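Local coordinates for putative acyl-[acyl-carrier-protein]--UDP-N-acetylglucosamine O-acyltransferase (Bacteroides fragilis, PDB 4R36), which probably catalyses the transfer of an acyl chain from acyl carrier protein to UDP-N-acetylglucosamine, the first step of lipid A synthesis, at residues 112-116 / 136-140; 65-70 / 81-85; 29-34 / 46-52; 96-100 / 121-125; 179-185 / 194-200. All coordinates share one frame; numbering follows the deposited sequence.

Contact 1. Residues 112-116 / 136-140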
# COMPACT_ATOMS: atom_id res chain seq x y z
N ILE A 112 -13.49 -4.15 -2.02
CA ILE A 112 -14.64 -3.31 -2.19
C ILE A 112 -15.63 -3.63 -1.07
O ILE A 112 -16.34 -4.63 -1.13
CB ILE A 112 -15.27 -3.46 -3.58
CG1 ILE A 112 -14.24 -3.33 -4.70
CG2 ILE A 112 -16.43 -2.49 -3.78
CD1 ILE A 112 -14.75 -3.61 -6.10
N ASN A 113 -15.68 -2.78 -0.06
CA ASN A 113 -16.54 -3.03 1.06
C ASN A 113 -17.99 -2.65 0.68
O ASN A 113 -18.23 -1.70 -0.06
CB ASN A 113 -16.14 -2.23 2.31
CG ASN A 113 -14.71 -2.45 2.84
OD1 ASN A 113 -14.26 -1.62 3.63
ND2 ASN A 113 -14.04 -3.51 2.46
N ARG A 114 -18.97 -3.35 1.26
CA ARG A 114 -20.33 -2.94 1.15
C ARG A 114 -20.65 -1.68 1.91
O ARG A 114 -19.83 -1.14 2.70
CB ARG A 114 -21.29 -4.09 1.53
CG ARG A 114 -21.34 -4.58 2.97
CD ARG A 114 -22.30 -5.79 2.95
NE ARG A 114 -22.51 -6.49 4.22
CZ ARG A 114 -23.48 -6.26 5.11
NH1 ARG A 114 -24.29 -5.26 5.00
NH2 ARG A 114 -23.58 -7.02 6.19
N GLY A 115 -21.84 -1.18 1.68
CA GLY A 115 -22.24 0.15 2.19
C GLY A 115 -22.63 0.22 3.69
O GLY A 115 -22.65 -0.79 4.40
N THR A 116 -22.96 1.43 4.14
CA THR A 116 -23.50 1.68 5.47
C THR A 116 -24.88 2.36 5.30
O THR A 116 -25.28 2.69 4.19
CB THR A 116 -22.65 2.64 6.29
OG1 THR A 116 -22.67 3.96 5.72
CG2 THR A 116 -21.25 2.14 6.45
N VAL A 136 -11.80 0.29 -2.02
CA VAL A 136 -13.03 1.09 -2.22
C VAL A 136 -13.91 0.99 -0.97
O VAL A 136 -14.40 -0.08 -0.65
CB VAL A 136 -13.81 0.58 -3.43
CG1 VAL A 136 -15.01 1.47 -3.71
CG2 VAL A 136 -12.96 0.53 -4.68
N ALA A 137 -14.02 2.11 -0.25
CA ALA A 137 -14.64 2.13 1.03
C ALA A 137 -16.14 2.16 0.88
O ALA A 137 -16.67 2.40 -0.20
CB ALA A 137 -14.17 3.29 1.85
N HIS A 138 -16.78 1.87 2.01
CA HIS A 138 -18.25 1.94 2.10
C HIS A 138 -18.87 3.17 1.44
O HIS A 138 -18.39 4.30 1.59
CB HIS A 138 -18.65 1.93 3.56
CG HIS A 138 -18.23 3.16 4.32
ND1 HIS A 138 -19.07 4.23 4.49
CD2 HIS A 138 -17.12 3.42 5.06
CE1 HIS A 138 -18.48 5.15 5.24
NE2 HIS A 138 -17.29 4.67 5.60
N ASP A 139 -19.90 2.93 0.64
CA ASP A 139 -20.75 4.01 0.02
C ASP A 139 -20.03 4.83 -1.06
O ASP A 139 -20.60 5.80 -1.58
CB ASP A 139 -21.40 4.93 1.02
CG ASP A 139 -22.06 4.15 2.18
OD1 ASP A 139 -22.96 3.37 1.88
OD2 ASP A 139 -21.64 4.26 3.33
N ALA A 140 -18.79 4.43 -1.42
CA ALA A 140 -18.09 5.08 -2.49
C ALA A 140 -18.77 4.80 -3.82
O ALA A 140 -19.54 3.84 -3.98
CB ALA A 140 -16.67 4.57 -2.54
O HOH W 1 -15.25 0.79 4.42

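Contact 2. Residues 65-70 / 81-85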
# COMPACT_ATOMS: atom_id res chain seq x y z
N LEU A 65 -18.49 -11.82 -1.02
CA LEU A 65 -19.20 -11.92 0.24
C LEU A 65 -20.65 -11.38 0.21
O LEU A 65 -21.09 -10.71 -0.75
CB LEU A 65 -18.39 -11.20 1.33
CG LEU A 65 -16.91 -11.57 1.50
CD1 LEU A 65 -16.34 -10.73 2.65
CD2 LEU A 65 -16.77 -13.06 1.80
N TYR A 66 -21.37 -11.74 1.26
CA TYR A 66 -22.74 -11.34 1.49
C TYR A 66 -22.96 -9.88 1.08
O TYR A 66 -22.31 -8.95 1.62
CB TYR A 66 -22.98 -11.50 3.00
CG TYR A 66 -24.36 -11.18 3.45
CD1 TYR A 66 -24.72 -9.89 3.79
CD2 TYR A 66 -25.34 -12.21 3.59
CE1 TYR A 66 -25.99 -9.60 4.25
CE2 TYR A 66 -26.63 -11.90 4.04
CZ TYR A 66 -26.96 -10.63 4.35
OH TYR A 66 -28.22 -10.32 4.80
N GLY A 67 -23.86 -9.69 0.12
CA GLY A 67 -24.22 -8.37 -0.32
C GLY A 67 -23.60 -7.97 -1.64
O GLY A 67 -23.83 -6.86 -2.11
N SER A 68 -22.77 -8.80 -2.22
CA SER A 68 -22.14 -8.46 -3.50
C SER A 68 -23.09 -8.59 -4.66
O SER A 68 -23.94 -9.50 -4.69
CB SER A 68 -20.96 -9.34 -3.78
OG SER A 68 -19.95 -9.28 -2.76
N ARG A 69 -22.92 -7.66 -5.61
CA ARG A 69 -23.66 -7.62 -6.84
C ARG A 69 -22.69 -7.35 -7.95
O ARG A 69 -22.03 -6.28 -7.98
CB ARG A 69 -24.68 -6.52 -6.79
CG ARG A 69 -25.63 -6.52 -5.59
CD ARG A 69 -26.69 -7.61 -5.72
NE ARG A 69 -27.58 -7.61 -4.57
CZ ARG A 69 -27.48 -8.37 -3.49
NH1 ARG A 69 -26.48 -9.21 -3.32
NH2 ARG A 69 -28.41 -8.27 -2.54
N ILE A 70 -22.56 -8.32 -8.84
CA ILE A 70 -21.63 -8.29 -9.90
C ILE A 70 -22.36 -8.41 -11.23
O ILE A 70 -23.18 -9.33 -11.44
CB ILE A 70 -20.58 -9.41 -9.70
CG1 ILE A 70 -19.73 -9.07 -8.43
CG2 ILE A 70 -19.71 -9.60 -10.92
CD1 ILE A 70 -19.01 -10.27 -7.88
N VAL A 81 -11.38 -9.16 -2.54
CA VAL A 81 -12.40 -9.38 -1.58
C VAL A 81 -13.50 -8.36 -1.86
O VAL A 81 -13.34 -7.15 -1.54
CB VAL A 81 -11.87 -9.25 -0.14
CG1 VAL A 81 -12.98 -9.57 0.86
CG2 VAL A 81 -10.64 -10.16 0.09
N ILE A 82 -14.64 -8.83 -2.32
CA ILE A 82 -15.80 -7.99 -2.57
C ILE A 82 -16.89 -8.25 -1.56
O ILE A 82 -17.24 -9.41 -1.28
CB ILE A 82 -16.30 -8.22 -4.01
CG1 ILE A 82 -15.17 -7.89 -5.03
CG2 ILE A 82 -17.51 -7.35 -4.32
CD1 ILE A 82 -15.54 -8.17 -6.46
N GLY A 83 -17.39 -7.17 -0.93
CA GLY A 83 -18.53 -7.20 -0.08
C GLY A 83 -18.32 -7.32 1.40
O GLY A 83 -19.30 -7.40 2.14
N ALA A 84 -17.08 -7.23 1.87
CA ALA A 84 -16.88 -7.22 3.30
C ALA A 84 -17.54 -6.01 3.96
O ALA A 84 -17.74 -4.95 3.30
CB ALA A 84 -15.42 -7.27 3.65
N ILE A 85 -17.91 -6.18 5.23
CA ILE A 85 -18.55 -5.13 5.96
C ILE A 85 -17.65 -3.86 6.01
O ILE A 85 -16.42 -3.97 5.94
CB ILE A 85 -18.96 -5.51 7.38
CG1 ILE A 85 -17.75 -5.92 8.23
CG2 ILE A 85 -20.02 -6.63 7.30
CD1 ILE A 85 -18.09 -6.11 9.66
O HOH W 2 -20.73 -8.78 3.85

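Contact 3. Residues 29-34 / 46-52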
# COMPACT_ATOMS: atom_id res chain seq x y z
N HIS A 29 -22.16 -20.92 -1.97
CA HIS A 29 -23.37 -21.12 -1.22
C HIS A 29 -24.54 -21.41 -2.16
O HIS A 29 -24.68 -20.77 -3.19
CB HIS A 29 -23.64 -19.92 -0.34
CG HIS A 29 -24.69 -20.17 0.71
ND1 HIS A 29 -26.03 -20.21 0.41
CD2 HIS A 29 -24.60 -20.30 2.04
CE1 HIS A 29 -26.72 -20.36 1.51
NE2 HIS A 29 -25.87 -20.45 2.52
N PRO A 30 -25.38 -22.41 -1.79
CA PRO A 30 -26.44 -22.80 -2.70
C PRO A 30 -27.39 -21.66 -3.05
O PRO A 30 -27.95 -21.72 -4.09
CB PRO A 30 -27.18 -23.98 -1.96
CG PRO A 30 -26.64 -24.06 -0.63
CD PRO A 30 -25.33 -23.28 -0.58
N GLU A 31 -27.52 -20.63 -2.22
CA GLU A 31 -28.39 -19.49 -2.52
C GLU A 31 -27.80 -18.44 -3.45
O GLU A 31 -28.51 -17.57 -3.90
CB GLU A 31 -28.83 -18.81 -1.22
CG GLU A 31 -29.83 -19.59 -0.35
CD GLU A 31 -30.02 -18.96 1.04
OE1 GLU A 31 -29.83 -17.72 1.22
OE2 GLU A 31 -30.29 -19.70 1.99
N ALA A 32 -26.51 -18.52 -3.76
CA ALA A 32 -25.85 -17.49 -4.63
C ALA A 32 -26.46 -17.63 -6.01
O ALA A 32 -26.70 -18.78 -6.45
CB ALA A 32 -24.34 -17.73 -4.69
N LYS A 33 -26.78 -16.52 -6.64
CA LYS A 33 -27.27 -16.48 -8.01
C LYS A 33 -26.16 -16.20 -8.93
O LYS A 33 -25.50 -15.14 -8.79
CB LYS A 33 -28.34 -15.41 -8.17
CG LYS A 33 -29.57 -15.81 -7.40
CD LYS A 33 -30.63 -14.76 -7.19
CE LYS A 33 -31.49 -15.23 -6.04
NZ LYS A 33 -32.50 -14.23 -5.61
N ILE A 34 -25.95 -17.10 -9.87
CA ILE A 34 -24.80 -17.10 -10.76
C ILE A 34 -25.24 -17.24 -12.20
O ILE A 34 -26.02 -18.11 -12.52
CB ILE A 34 -23.79 -18.20 -10.36
CG1 ILE A 34 -23.26 -17.87 -8.95
CG2 ILE A 34 -22.63 -18.27 -11.36
CD1 ILE A 34 -22.20 -18.75 -8.43
N ILE A 46 -17.77 -17.98 -2.26
CA ILE A 46 -18.98 -17.21 -2.63
C ILE A 46 -20.07 -17.49 -1.62
O ILE A 46 -20.48 -18.66 -1.44
CB ILE A 46 -19.47 -17.52 -4.02
CG1 ILE A 46 -18.35 -17.40 -5.06
CG2 ILE A 46 -20.62 -16.62 -4.37
CD1 ILE A 46 -18.73 -17.55 -6.48
N ASP A 47 -20.53 -16.43 -0.97
CA ASP A 47 -21.53 -16.42 0.08
C ASP A 47 -22.95 -16.43 -0.49
O ASP A 47 -23.21 -16.28 -1.68
CB ASP A 47 -21.37 -15.09 0.80
CG ASP A 47 -21.29 -15.17 2.29
OD1 ASP A 47 -21.84 -16.09 2.93
OD2 ASP A 47 -20.75 -14.13 2.81
N ARG A 48 -23.89 -16.55 0.43
CA ARG A 48 -25.27 -16.27 0.16
C ARG A 48 -25.50 -14.76 -0.01
O ARG A 48 -24.61 -13.95 0.31
CB ARG A 48 -26.11 -16.86 1.30
CG ARG A 48 -26.03 -16.06 2.57
CD ARG A 48 -26.70 -16.73 3.74
NE ARG A 48 -26.27 -16.02 4.94
CZ ARG A 48 -27.05 -15.26 5.69
NH1 ARG A 48 -28.33 -15.06 5.39
NH2 ARG A 48 -26.54 -14.68 6.75
N ASN A 49 -26.67 -14.39 -0.54
CA ASN A 49 -27.02 -12.98 -0.84
C ASN A 49 -25.93 -12.38 -1.74
O ASN A 49 -25.42 -11.25 -1.51
CB ASN A 49 -27.17 -12.18 0.43
CG ASN A 49 -27.66 -10.77 0.20
OD1 ASN A 49 -28.35 -10.49 -0.75
ND2 ASN A 49 -27.20 -9.85 1.01
N VAL A 50 -25.62 -13.13 -2.79
CA VAL A 50 -24.69 -12.74 -3.83
C VAL A 50 -25.42 -12.89 -5.16
O VAL A 50 -26.14 -13.91 -5.38
CB VAL A 50 -23.42 -13.61 -3.80
CG1 VAL A 50 -22.66 -13.50 -5.12
CG2 VAL A 50 -22.56 -13.32 -2.55
N VAL A 51 -25.23 -11.90 -6.04
CA VAL A 51 -25.64 -11.97 -7.43
C VAL A 51 -24.45 -11.74 -8.34
O VAL A 51 -23.74 -10.74 -8.19
CB VAL A 51 -26.74 -10.95 -7.73
CG1 VAL A 51 -27.24 -11.05 -9.15
CG2 VAL A 51 -27.85 -11.14 -6.69
N ILE A 52 -24.24 -12.68 -9.25
CA ILE A 52 -23.18 -12.65 -10.25
C ILE A 52 -23.80 -12.86 -11.63
O ILE A 52 -24.53 -13.88 -11.87
CB ILE A 52 -22.11 -13.74 -9.96
CG1 ILE A 52 -21.35 -13.47 -8.65
CG2 ILE A 52 -21.15 -13.87 -11.11
CD1 ILE A 52 -20.61 -14.66 -8.11
O HOH W 3 -28.19 -14.90 -3.39
O HOH W 4 -29.17 -15.60 -0.25
O HOH W 5 -29.65 -16.18 3.47

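Contact 4. Residues 96-100 / 121-125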
# COMPACT_ATOMS: atom_id res chain seq x y z
N SER A 96 -26.70 -3.87 3.32
CA SER A 96 -26.08 -3.01 2.33
C SER A 96 -25.51 -3.90 1.24
O SER A 96 -25.49 -5.12 1.37
CB SER A 96 -24.99 -2.11 3.01
OG SER A 96 -23.92 -2.93 3.42
N THR A 97 -25.04 -3.29 0.13
CA THR A 97 -24.41 -3.99 -0.92
C THR A 97 -23.02 -3.43 -1.30
O THR A 97 -22.70 -2.28 -0.95
CB THR A 97 -25.26 -3.93 -2.20
OG1 THR A 97 -25.56 -2.58 -2.47
CG2 THR A 97 -26.56 -4.69 -2.00
N ALA A 98 -22.31 -4.23 -2.06
CA ALA A 98 -21.06 -3.84 -2.78
C ALA A 98 -21.30 -4.29 -4.17
O ALA A 98 -21.61 -5.49 -4.41
CB ALA A 98 -19.85 -4.52 -2.19
N GLU A 99 -21.17 -3.38 -5.13
CA GLU A 99 -21.59 -3.64 -6.47
C GLU A 99 -20.57 -3.24 -7.49
O GLU A 99 -19.97 -2.18 -7.39
CB GLU A 99 -22.87 -2.84 -6.81
CG GLU A 99 -23.93 -2.92 -5.72
CD GLU A 99 -25.29 -2.26 -6.05
OE1 GLU A 99 -25.54 -1.80 -7.17
OE2 GLU A 99 -26.11 -2.15 -5.13
N ILE A 100 -20.39 -4.08 -8.49
CA ILE A 100 -19.66 -3.69 -9.69
C ILE A 100 -20.53 -3.97 -10.89
O ILE A 100 -21.37 -4.88 -10.85
CB ILE A 100 -18.26 -4.38 -9.83
CG1 ILE A 100 -18.37 -5.80 -10.37
CG2 ILE A 100 -17.51 -4.34 -8.51
CD1 ILE A 100 -17.06 -6.51 -10.51
N ARG A 121 -25.09 1.36 -0.48
CA ARG A 121 -24.59 0.70 -1.69
C ARG A 121 -23.22 1.31 -2.02
O ARG A 121 -23.12 2.53 -2.14
CB ARG A 121 -25.53 0.96 -2.87
CG ARG A 121 -26.98 0.46 -2.62
CD ARG A 121 -27.89 0.90 -3.74
NE ARG A 121 -27.59 0.25 -5.01
CZ ARG A 121 -28.13 0.61 -6.16
NH1 ARG A 121 -29.02 1.56 -6.20
NH2 ARG A 121 -27.80 0.00 -7.29
N THR A 122 -22.19 0.47 -2.06
CA THR A 122 -20.88 0.83 -2.64
C THR A 122 -21.01 0.40 -4.10
O THR A 122 -21.37 -0.72 -4.40
CB THR A 122 -19.76 0.06 -1.94
OG1 THR A 122 -19.89 0.28 -0.53
CG2 THR A 122 -18.40 0.54 -2.45
N ILE A 123 -20.75 1.32 -5.02
CA ILE A 123 -20.99 1.09 -6.44
C ILE A 123 -19.80 1.45 -7.30
O ILE A 123 -19.32 2.60 -7.27
CB ILE A 123 -22.18 1.91 -6.95
CG1 ILE A 123 -23.47 1.53 -6.15
CG2 ILE A 123 -22.37 1.77 -8.46
CD1 ILE A 123 -24.65 2.44 -6.42
N VAL A 124 -19.37 0.47 -8.10
CA VAL A 124 -18.41 0.63 -9.19
C VAL A 124 -19.16 0.35 -10.50
O VAL A 124 -19.94 -0.59 -10.57
CB VAL A 124 -17.29 -0.37 -9.04
CG1 VAL A 124 -16.31 -0.33 -10.22
CG2 VAL A 124 -16.47 -0.12 -7.79
N GLY A 125 -18.98 1.25 -11.49
CA GLY A 125 -19.63 1.20 -12.81
C GLY A 125 -19.05 0.17 -13.77
O GLY A 125 -18.79 -0.99 -13.38

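Contact 5. Residues 179-185 / 194-200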
# COMPACT_ATOMS: atom_id res chain seq x y z
N GLY A 179 -13.35 14.73 -10.84
CA GLY A 179 -14.02 14.98 -12.12
C GLY A 179 -13.45 14.13 -13.20
O GLY A 179 -12.38 13.49 -13.07
N GLY A 180 -14.22 14.05 -14.30
CA GLY A 180 -13.75 13.29 -15.43
C GLY A 180 -12.47 13.74 -16.03
O GLY A 180 -12.16 14.94 -16.00
N TYR A 181 -11.74 12.79 -16.61
CA TYR A 181 -10.52 13.04 -17.42
C TYR A 181 -9.32 13.67 -16.64
O TYR A 181 -8.41 14.22 -17.20
CB TYR A 181 -10.85 13.90 -18.64
CG TYR A 181 -11.76 13.21 -19.58
CD1 TYR A 181 -11.24 12.26 -20.48
CD2 TYR A 181 -13.09 13.47 -19.59
CE1 TYR A 181 -12.10 11.62 -21.35
CE2 TYR A 181 -13.95 12.78 -20.46
CZ TYR A 181 -13.42 11.88 -21.34
OH TYR A 181 -14.17 11.14 -22.25
N VAL A 182 -9.34 13.53 -15.34
CA VAL A 182 -8.28 14.01 -14.48
C VAL A 182 -7.18 13.00 -14.53
O VAL A 182 -7.44 11.78 -14.76
CB VAL A 182 -8.87 14.09 -13.08
CG1 VAL A 182 -7.88 13.99 -11.98
CG2 VAL A 182 -9.79 15.31 -12.89
N MET A 183 -5.96 13.45 -14.36
CA MET A 183 -4.89 12.56 -14.04
C MET A 183 -4.33 12.98 -12.70
O MET A 183 -3.85 14.12 -12.52
CB MET A 183 -3.85 12.60 -15.08
CG MET A 183 -2.96 11.40 -14.92
SD MET A 183 -1.52 12.06 -14.14
CE MET A 183 -0.84 10.40 -13.83
N ILE A 184 -4.32 12.04 -11.75
CA ILE A 184 -3.77 12.33 -10.42
C ILE A 184 -2.45 11.58 -10.33
O ILE A 184 -2.40 10.34 -10.50
CB ILE A 184 -4.70 11.88 -9.30
CG1 ILE A 184 -6.09 12.48 -9.53
CG2 ILE A 184 -4.12 12.27 -7.97
CD1 ILE A 184 -7.12 12.10 -8.45
N GLN A 185 -1.41 12.30 -9.96
CA GLN A 185 -0.08 11.72 -9.94
C GLN A 185 0.15 10.85 -8.71
O GLN A 185 -0.49 10.99 -7.69
CB GLN A 185 0.96 12.85 -10.01
CG GLN A 185 0.87 13.48 -11.44
CD GLN A 185 1.97 14.53 -11.71
OE1 GLN A 185 2.57 15.07 -10.79
NE2 GLN A 185 2.23 14.79 -12.99
N ILE A 194 -11.36 17.57 -7.05
CA ILE A 194 -10.50 17.77 -8.22
C ILE A 194 -11.33 17.98 -9.47
O ILE A 194 -12.02 17.07 -9.91
CB ILE A 194 -9.55 16.61 -8.41
CG1 ILE A 194 -8.74 16.41 -7.10
CG2 ILE A 194 -8.60 16.86 -9.56
CD1 ILE A 194 -7.73 15.33 -7.22
N PRO A 195 -11.25 19.18 -10.05
CA PRO A 195 -12.18 19.49 -11.14
C PRO A 195 -11.76 18.79 -12.44
O PRO A 195 -10.58 18.39 -12.59
CB PRO A 195 -12.11 21.04 -11.23
CG PRO A 195 -10.72 21.32 -10.79
CD PRO A 195 -10.43 20.33 -9.69
N PRO A 196 -12.67 18.70 -13.42
CA PRO A 196 -12.44 17.83 -14.59
C PRO A 196 -11.33 18.27 -15.51
O PRO A 196 -11.04 19.47 -15.55
CB PRO A 196 -13.76 17.82 -15.30
CG PRO A 196 -14.50 18.95 -14.76
CD PRO A 196 -14.05 19.18 -13.36
N TYR A 197 -10.68 17.32 -16.18
CA TYR A 197 -9.70 17.55 -17.22
C TYR A 197 -8.27 17.93 -16.75
O TYR A 197 -7.41 18.15 -17.58
CB TYR A 197 -10.19 18.62 -18.24
CG TYR A 197 -11.55 18.36 -18.76
CD1 TYR A 197 -11.79 17.28 -19.57
CD2 TYR A 197 -12.58 19.26 -18.52
CE1 TYR A 197 -13.07 17.02 -20.06
CE2 TYR A 197 -13.87 18.99 -18.96
CZ TYR A 197 -14.08 17.91 -19.78
OH TYR A 197 -15.33 17.61 -20.18
N ILE A 198 -8.03 18.11 -15.44
CA ILE A 198 -6.73 18.60 -14.97
C ILE A 198 -5.76 17.49 -14.58
O ILE A 198 -6.17 16.33 -14.37
CB ILE A 198 -6.85 19.61 -13.82
CG1 ILE A 198 -7.26 19.00 -12.48
CG2 ILE A 198 -7.83 20.72 -14.19
CD1 ILE A 198 -6.94 19.85 -11.29
N ILE A 199 -4.50 17.86 -14.53
CA ILE A 199 -3.48 17.10 -13.83
C ILE A 199 -3.35 17.64 -12.42
O ILE A 199 -3.24 18.86 -12.19
CB ILE A 199 -2.14 17.16 -14.55
CG1 ILE A 199 -2.26 16.68 -16.00
CG2 ILE A 199 -1.07 16.35 -13.80
CD1 ILE A 199 -1.00 16.92 -16.82
N ALA A 200 -3.39 16.74 -11.42
CA ALA A 200 -3.18 17.10 -10.05
C ALA A 200 -1.95 16.37 -9.58
O ALA A 200 -1.83 15.14 -9.74
CB ALA A 200 -4.37 16.74 -9.20

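Contact 1. Residues 112-116 / 136-140
Val136 lies alongside Ile112 in a parallel bridge, its CB 4.1 Å from Ile112 CG2, with both side chains on the same face of the sheet. Its carbonyl O takes the N-H of Asn113 almost head-on, the C=O...N angle being 176°. Ala137 then opens a type II turn that closes when Ala140 N bonds back to Ala137 O. Here the two chains leave their strands together and round a corner one coil apart, as successive coils of a left-handed parallel beta-helix do. His138 comes next, its backbone N linked through one water to Asn113 OD1. Its ring is folded back between the backbone N and the carbonyl carbon (chi1 67°), while CB rests 3.4 Å from Arg114 O. Thr116 CG2 meets the ring obliquely, 3.6 Å from His138 ND1. This histidine is known to bind UDP-N-acetylglucosamine, and its ring is held by ND1, which donates a nearly straight bond to Asp139 OD2 at 2.8 Å, in the imidazole plane but meeting the carboxylate on its anti side and well out of its plane. Asp139 would thus act as a second-shell residue, itself gripped by Thr116. On the syn side, Thr116 OG1 donates to Asp139 OD2 at 2.6 Å, and Thr116 N to Asp139 OD1 at 3.0 Å. Gly120 N adds a further bond to OD1, while the backbone N of Asp139 is paired with Thr122 OG1.

Contact 2. Residues 65-70 / 81-85
Leu65 N donates to Ile82 O at 2.7 Å just where the chain of 65-70 swings into a type II turn, Leu65 to Ser68, and the two backbones come nearest at Leu65 and Gly83. The turn is locked from within, for Leu65 O accepts both Ser68 N and Ser68 OG. The hydroxyl bond is 2.7 Å long from Ser68 OG to Leu65 O and lies in the carbonyl plane, on a lone pair. The torsion that holds OG beside its own backbone N (chi1 -58°) also leaves it against the partner chain, 3.5 Å from Ile82 CG2. Gly83 passes close by with a positive phi of 96°, and the place where a side chain would begin is taken up by Leu65 O and Ser68 OG. Leu65 and Ile82 bury the most surface. The CD1 branch of Leu65 packs 3.7 Å from Ala84 CB and also touches Val81 CG1, while Met59 of a neighbouring subunit packs against Leu65. Further along, Ile70 CD1 meets Ile82 CD1 at 4.3 Å. Two carbonyls that cannot bond to each other, Tyr66 O and Gly83 O, are bridged by one water, 2.6 Å from Gly83 O, which donates to both. Tyr66 OH is hydrogen-bonded to Glu95 OE2. The example illustrates how one corner of a left-handed beta-helix of hexapeptide repeats is built: the turn 65-68 leads from strand 63-64 into strand 68-70, while strand 81-82, the next-coil neighbour of 63-64, bonds to the start of that turn.

Contact 3. Residues 29-34 / 46-52
His29, the first residue of a type I turn that ends at Ala32, opens the ladder of backbone bonds, its N donating to Ile46 O at 2.9 Å. Ala32 N closes that turn on His29 O. Beyond it the two chains run as parallel strands: Lys33 N gives its hydrogen to Val50 O, and Lys33 O receives Ile52 N at 2.8 Å. Val50 O also accepts from a water that donates to Glu31 O, so one molecule links turn and strand. The imidazole of His29 is engaged on several sides. Its ND1 accepts Glu31 N in the ring plane, a nearly straight bond of 3.1 Å. One face is met by Pro30 CD, and over the centre of the opposite face stands Arg48 CB, 3.5 Å from the ring centroid in a CH-pi contact. With CG anti to the backbone N (chi1 -166°), the His29 side chain runs beside Arg48 in the same direction. Glu31 and Arg48 do not form a direct salt bridge; a water joins Glu31 OE1 to Arg48 NH1, and a second water carries OE1 to Asn49 N. The account does not balance everywhere, since Asp47 O and Arg48 N are buried without a partner, Asp47 O facing Ala32 CB at 3.5 Å. Deeper in, Ile34 CD1 and Ile46 CD1 meet tip to tip, 4.2 Å apart, and Ala32 CB packs on Ile46 CG2. The parallel rungs between strands 33-34 and 51-52, one coil apart, with Ile34, Ile46 and Ile52 turned inward, belong to the N-terminal coils of the left-handed beta-helix.

Contact 4. Residues 96-100 / 121-125
Glu99 OE2 is gripped by two donors, Thr97 OG1 from its own strand and Arg121 NE from the next, each at 2.8 Å. The two use different sides of the oxygen: the hydroxyl takes the anti lone pair, while NE comes in on the syn side and tilted from the carboxylate plane. Arg121 completes a side-on salt bridge by giving NH2 to the other oxygen, Glu99 OE1, at 2.9 Å. Both carboxylate oxygens lie near the guanidinium plane, although the two flat groups are turned 33° from each other. The arginine can present this edge because its chain bends at chi3 (68°), whereas the glutamate reaches out extended. Alongside, Thr97 OG1 lies 3.4 Å from Arg121 CG, and Ile123 CD1 covers one face of the guanidinium near its rim. Together these bonds would be expected to hold the carboxylate against rotation and balance its charge. Beneath the pair runs the parallel backbone ladder: Thr122 N to Thr97 O, Glu99 N to Thr122 O, and Val124 N to Glu99 O at 2.8 Å. On the opposite face Ile100 CG2 and Val124 CB lie side by side, 4.0 Å apart, with Ala98 and Thr122 on the same inner side. The hydroxyl of Thr122 is bonded to Asn113 O, joining the strand to the corner at 112-116. Strands 97-100 and 121-124 are neighbouring rungs of one parallel sheet of the left-handed beta-helix, with Thr97, Glu99, Arg121 and Ile123 on its outer face.

Contact 5. Residues 179-185 / 194-200
Tyr181 and Tyr197 run side by side in the same direction, their ring planes only 14° from parallel. The rings are slid so far apart that they barely overlap, with centroids 5.7 Å from each other, and the real touch is Tyr181 CD2 against Tyr197 CE1 at 3.6 Å. Each tyrosine occupies the third position of a type II turn, where positive phi angles are at home, so the two turns stack in the same pose. Tyr181 also meets Phe220 edge-to-face, and Tyr197 packs on helices 222-237 and 257-267. Val182 stands at about a right angle to Ile194, its CG1 3.8 Å from Ile194 CG2. With that branch anti to the backbone N (chi1 155°), the second methyl, Val182 CG2, is pressed to 3.2 Å from Pro195 O. Ile184 crosses Ile194 at a slant and their CD1 atoms come within 3.5 Å. At the far end Gln185 lies across Ile199, its NE2 3.7 Å from Ile199 CG2. Backbone bonds accompany the side chains from one end to the other: Gly179 N to Ile194 O, Tyr197 N to Gly180 O, Met183 N to Ile198 O, Ala200 N to Met183 O and Gln185 N to Ala200 O. Tyr181 O is taken by Asn211, a residue known to bind UDP-N-acetylglucosamine. Chemically, the polar links across this join are all main-chain bonds and its side chains meet mainly through apolar surface. Pro195 O, beside Val182 CG2, is buried without a partner, probably a small cost of that packing.

Overall arrangement
From the N terminus, contact 3 closes the first loop, bringing 46-52 beside 29-34 one coil later. Contact 2 follows in series, and 67-70 bonds backbone to backbone with 49-51. Contact 4 opens next, at 96-100, and before it closes contact 1 has begun: the pair cross, their segments alternating as 96-100, 112-116, 121-125 and 136-140. Contacts 3, 2 and 4 all reach one parallel wall of the beta-helix, while contact 1 turns the corner leading into it and touches contacts 2 and 4. Contact 5 lies apart, its centre about 23 Å from that of contact 1, pairing two late coils in a different sheet, with the C-terminal helices packed against it.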